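Long-range contact in acetyl transferase (Salmonella typhimurium, PDB 1S7K), which acetylates the N-terminal alpha-amino group of ribosomal protein L7/L12, probably using acetyl-coenzyme A as donor in the manner of GNAT enzymes: residues 87-99 with 124-136. Numbering follows the deposited sequence.
Sequences FNAIEPINKAAYI and YARRGDIRRFVIK
Lys95 O takes two backbone N-H groups at once, from Arg131 N (3.0 Å) and Arg132 N, and so starts the parallel pairing of strands 96-103 and 132-138. Ala97 continues it on both its polar atoms, N to Arg132 O and O to Val134 N (2.7 Å), and Ile99 N carries it on to Val134 O. The extended Lys95 side chain runs along the turn after the helix, its aliphatic part against Asp129 O, and NZ bonds Gly128 O (3.2 Å).

On the face carrying Ala97 and Phe133, the Phe87 ring points its CE1 edge at one face of Tyr124 in a T-shaped stack, planes at 76°. Ile130 CD1 fits against Phe87 CE1 (3.6 Å), while its CG2, anti to the backbone N, reaches Ala97 CB; Phe87 CZ meets the rim of Phe133. Arg127 CD lies over the other face of Tyr124, whose hydroxyl bonds Tyr73.

On the opposite face, Tyr98 lies alongside Val134, CD2 to CG1 3.5 Å. Its hydroxyl is held by Glu91 OE2 and by a water shared with Arg132 NE; Arg132 also forms a salt bridge to Glu156. Helix 112-127 covers the Ala97 and Phe133 side of the sheet, with Leu120 on Phe87, Met121 on Phe133 and Leu117 on Ile99 and Ile135, completing the right-handed beta-alpha-beta crossover of the GNAT fold, whose strands lead on to the CoA-binding residues Tyr101 and Cys137.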
# COMPACT_ATOMS: atom_id res chain seq x y z
N PHE A 87 -8.59 -2.18 -9.87
CA PHE A 87 -7.42 -2.65 -9.19
C PHE A 87 -6.96 -1.21 -8.78
O PHE A 87 -6.46 -0.44 -9.62
CB PHE A 87 -6.40 -3.30 -10.14
CG PHE A 87 -6.71 -4.72 -10.49
CD1 PHE A 87 -6.22 -5.29 -11.68
CD2 PHE A 87 -7.47 -5.52 -9.65
CE1 PHE A 87 -6.50 -6.62 -12.02
CE2 PHE A 87 -7.74 -6.85 -9.97
CZ PHE A 87 -7.26 -7.41 -11.17
N ASN A 88 -7.24 -0.84 -7.52
CA ASN A 88 -6.93 0.51 -7.07
C ASN A 88 -5.47 0.84 -7.30
O ASN A 88 -5.13 2.00 -7.59
CB ASN A 88 -7.25 0.70 -5.62
CG ASN A 88 -8.73 0.59 -5.35
OD1 ASN A 88 -9.55 1.00 -6.17
ND2 ASN A 88 -9.09 0.05 -4.18
N ALA A 89 -4.59 -0.14 -7.11
CA ALA A 89 -3.16 0.08 -7.35
C ALA A 89 -2.57 -1.28 -7.69
O ALA A 89 -3.13 -2.33 -7.32
CB ALA A 89 -2.47 0.60 -6.11
N ILE A 90 -1.41 -1.28 -8.34
CA ILE A 90 -0.71 -2.52 -8.70
C ILE A 90 0.73 -2.29 -8.33
O ILE A 90 1.21 -1.14 -8.41
CB ILE A 90 -0.81 -2.82 -10.21
CG1 ILE A 90 -2.27 -3.21 -10.55
CG2 ILE A 90 0.15 -3.93 -10.62
CD1 ILE A 90 -2.57 -3.25 -12.05
N GLU A 91 1.40 -3.36 -7.90
CA GLU A 91 2.79 -3.39 -7.54
C GLU A 91 3.35 -4.30 -8.65
O GLU A 91 3.38 -5.50 -8.51
CB GLU A 91 2.94 -4.02 -6.16
CG GLU A 91 2.34 -3.15 -5.04
CD GLU A 91 2.44 -3.81 -3.70
OE1 GLU A 91 3.02 -4.92 -3.63
OE2 GLU A 91 1.93 -3.20 -2.73
N PRO A 92 3.75 -3.71 -9.81
CA PRO A 92 4.24 -4.54 -10.90
C PRO A 92 5.26 -5.59 -10.54
O PRO A 92 5.14 -6.73 -10.95
CB PRO A 92 4.79 -3.51 -11.94
CG PRO A 92 3.93 -2.27 -11.66
CD PRO A 92 3.97 -2.28 -10.11
N ILE A 93 6.25 -5.22 -9.72
CA ILE A 93 7.29 -6.19 -9.42
C ILE A 93 6.80 -7.36 -8.61
O ILE A 93 7.21 -8.48 -8.84
CB ILE A 93 8.48 -5.49 -8.69
CG1 ILE A 93 8.91 -4.26 -9.55
CG2 ILE A 93 9.65 -6.52 -8.55
CD1 ILE A 93 9.77 -3.15 -8.78
N ASN A 94 5.91 -7.09 -7.65
CA ASN A 94 5.33 -8.15 -6.81
C ASN A 94 4.11 -8.84 -7.50
O ASN A 94 3.56 -9.86 -6.97
CB ASN A 94 4.88 -7.54 -5.46
CG ASN A 94 6.04 -6.91 -4.67
OD1 ASN A 94 7.15 -7.41 -4.71
ND2 ASN A 94 5.77 -5.82 -3.92
N LYS A 95 3.72 -8.32 -8.67
CA LYS A 95 2.57 -8.83 -9.42
C LYS A 95 1.39 -8.92 -8.44
O LYS A 95 0.75 -9.98 -8.34
CB LYS A 95 2.84 -10.22 -9.98
CG LYS A 95 3.96 -10.26 -11.06
CD LYS A 95 3.95 -11.63 -11.77
CE LYS A 95 5.15 -11.73 -12.69
NZ LYS A 95 5.07 -12.90 -13.55
N ALA A 96 1.16 -7.83 -7.70
CA ALA A 96 0.07 -7.72 -6.72
C ALA A 96 -0.90 -6.56 -7.05
O ALA A 96 -0.47 -5.44 -7.43
CB ALA A 96 0.66 -7.52 -5.30
N ALA A 97 -2.19 -6.80 -6.85
CA ALA A 97 -3.21 -5.79 -7.11
C ALA A 97 -4.16 -5.68 -5.94
O ALA A 97 -4.52 -6.72 -5.36
CB ALA A 97 -3.97 -6.13 -8.34
N TYR A 98 -4.58 -4.46 -5.61
CA TYR A 98 -5.56 -4.27 -4.54
C TYR A 98 -6.90 -3.98 -5.25
O TYR A 98 -6.99 -3.15 -6.15
CB TYR A 98 -5.16 -3.10 -3.64
CG TYR A 98 -3.82 -3.37 -2.99
CD1 TYR A 98 -2.63 -3.06 -3.62
CD2 TYR A 98 -3.76 -4.03 -1.78
CE1 TYR A 98 -1.37 -3.41 -3.03
CE2 TYR A 98 -2.56 -4.39 -1.19
CZ TYR A 98 -1.38 -4.09 -1.80
OH TYR A 98 -0.21 -4.42 -1.16
N ILE A 99 -7.92 -4.71 -4.87
CA ILE A 99 -9.22 -4.59 -5.53
C ILE A 99 -10.19 -3.54 -4.93
O ILE A 99 -10.35 -3.44 -3.72
CB ILE A 99 -9.94 -5.99 -5.48
CG1 ILE A 99 -9.21 -7.01 -6.37
CG2 ILE A 99 -11.41 -5.82 -5.89
CD1 ILE A 99 -9.35 -8.49 -5.95
N TYR A 124 -6.38 -12.29 -15.52
CA TYR A 124 -5.04 -11.78 -15.23
C TYR A 124 -4.05 -12.88 -14.92
O TYR A 124 -2.86 -12.74 -15.23
CB TYR A 124 -5.10 -10.76 -14.10
CG TYR A 124 -5.25 -9.45 -14.74
CD1 TYR A 124 -4.13 -8.73 -15.10
CD2 TYR A 124 -6.50 -8.95 -15.07
CE1 TYR A 124 -4.23 -7.54 -15.77
CE2 TYR A 124 -6.63 -7.74 -15.74
CZ TYR A 124 -5.45 -7.05 -16.08
OH TYR A 124 -5.49 -5.82 -16.64
N ALA A 125 -4.53 -13.96 -14.31
CA ALA A 125 -3.62 -15.10 -14.04
C ALA A 125 -3.17 -15.61 -15.42
O ALA A 125 -1.97 -16.00 -15.63
CB ALA A 125 -4.37 -16.24 -13.30
N ARG A 126 -4.11 -15.65 -16.37
CA ARG A 126 -3.74 -16.11 -17.72
C ARG A 126 -2.77 -15.15 -18.41
O ARG A 126 -1.78 -15.62 -19.00
CB ARG A 126 -4.98 -16.40 -18.55
CG ARG A 126 -5.91 -17.33 -17.77
CD ARG A 126 -6.39 -18.60 -18.48
NE ARG A 126 -6.54 -19.61 -17.44
CZ ARG A 126 -7.49 -20.54 -17.36
NH1 ARG A 126 -8.44 -20.64 -18.28
NH2 ARG A 126 -7.50 -21.35 -16.31
N ARG A 127 -2.99 -13.83 -18.25
CA ARG A 127 -2.06 -12.80 -18.79
C ARG A 127 -0.72 -13.04 -18.08
O ARG A 127 0.36 -13.08 -18.72
CB ARG A 127 -2.53 -11.39 -18.45
CG ARG A 127 -3.62 -10.88 -19.35
CD ARG A 127 -4.15 -9.54 -18.88
NE ARG A 127 -3.12 -8.58 -18.42
CZ ARG A 127 -2.97 -7.36 -18.94
NH1 ARG A 127 -2.05 -6.51 -18.48
NH2 ARG A 127 -3.74 -7.00 -19.95
N GLY A 128 -0.80 -13.22 -16.77
CA GLY A 128 0.37 -13.53 -15.98
C GLY A 128 1.03 -12.39 -15.26
O GLY A 128 2.01 -12.61 -14.52
N ASP A 129 0.57 -11.17 -15.53
CA ASP A 129 1.19 -10.04 -14.89
C ASP A 129 0.69 -9.77 -13.49
O ASP A 129 1.24 -8.91 -12.80
CB ASP A 129 1.17 -8.76 -15.75
CG ASP A 129 -0.20 -8.43 -16.37
OD1 ASP A 129 -0.34 -7.25 -16.83
OD2 ASP A 129 -1.10 -9.31 -16.43
N ILE A 130 -0.36 -10.49 -13.06
CA ILE A 130 -0.82 -10.32 -11.66
C ILE A 130 -1.13 -11.75 -11.16
O ILE A 130 -1.84 -12.50 -11.83
CB ILE A 130 -2.08 -9.46 -11.55
CG1 ILE A 130 -1.86 -8.13 -12.29
CG2 ILE A 130 -2.43 -9.19 -10.05
CD1 ILE A 130 -2.89 -7.07 -11.94
N ARG A 131 -0.61 -12.08 -9.95
CA ARG A 131 -0.77 -13.38 -9.30
C ARG A 131 -1.34 -13.26 -7.86
O ARG A 131 -1.91 -14.20 -7.36
CB ARG A 131 0.57 -14.11 -9.18
CG ARG A 131 1.58 -13.38 -8.23
CD ARG A 131 2.98 -13.94 -8.46
NE ARG A 131 2.99 -15.38 -8.18
CZ ARG A 131 2.95 -15.91 -6.94
NH1 ARG A 131 2.89 -15.15 -5.85
NH2 ARG A 131 2.98 -17.22 -6.80
N ARG A 132 -1.23 -12.09 -7.24
CA ARG A 132 -1.69 -11.89 -5.87
C ARG A 132 -2.80 -10.81 -5.90
O ARG A 132 -2.56 -9.65 -6.27
CB ARG A 132 -0.51 -11.43 -4.96
CG ARG A 132 -0.97 -11.24 -3.43
CD ARG A 132 0.26 -10.78 -2.53
NE ARG A 132 -0.22 -10.04 -1.38
CZ ARG A 132 -0.83 -10.59 -0.33
NH1 ARG A 132 -1.31 -9.81 0.64
NH2 ARG A 132 -0.86 -11.91 -0.17
N PHE A 133 -4.02 -11.20 -5.54
CA PHE A 133 -5.13 -10.27 -5.60
C PHE A 133 -5.53 -9.97 -4.20
O PHE A 133 -5.76 -10.89 -3.42
CB PHE A 133 -6.31 -10.91 -6.36
CG PHE A 133 -5.96 -11.31 -7.76
CD1 PHE A 133 -5.46 -12.58 -8.01
CD2 PHE A 133 -6.06 -10.38 -8.79
CE1 PHE A 133 -5.06 -12.93 -9.28
CE2 PHE A 133 -5.65 -10.73 -10.09
CZ PHE A 133 -5.15 -12.03 -10.33
N VAL A 134 -5.59 -8.69 -3.86
CA VAL A 134 -5.86 -8.31 -2.49
C VAL A 134 -7.07 -7.49 -2.27
O VAL A 134 -7.34 -6.62 -3.08
CB VAL A 134 -4.66 -7.49 -1.94
CG1 VAL A 134 -4.87 -7.11 -0.46
CG2 VAL A 134 -3.36 -8.39 -2.09
N ILE A 135 -7.85 -7.81 -1.23
CA ILE A 135 -9.03 -6.98 -0.87
C ILE A 135 -8.81 -6.45 0.53
O ILE A 135 -8.70 -7.26 1.49
CB ILE A 135 -10.36 -7.78 -0.84
CG1 ILE A 135 -10.78 -8.08 -2.28
CG2 ILE A 135 -11.48 -6.93 -0.06
CD1 ILE A 135 -11.92 -9.13 -2.48
N LYS A 136 -8.73 -5.12 0.66
CA LYS A 136 -8.64 -4.52 2.00
C LYS A 136 -10.00 -3.88 2.17
O LYS A 136 -10.45 -3.14 1.26
CB LYS A 136 -7.55 -3.42 2.02
CG LYS A 136 -6.13 -3.93 1.95
CD LYS A 136 -5.14 -2.81 1.59
CE LYS A 136 -4.95 -1.87 2.70
NZ LYS A 136 -4.14 -0.69 2.18
O HOH W 1 2.73 -12.29 -5.51
O HOH W 2 0.38 -7.25 -1.36
O HOH W 3 -8.21 -3.58 -1.63
O HOH W 4 -11.54 -2.99 -1.29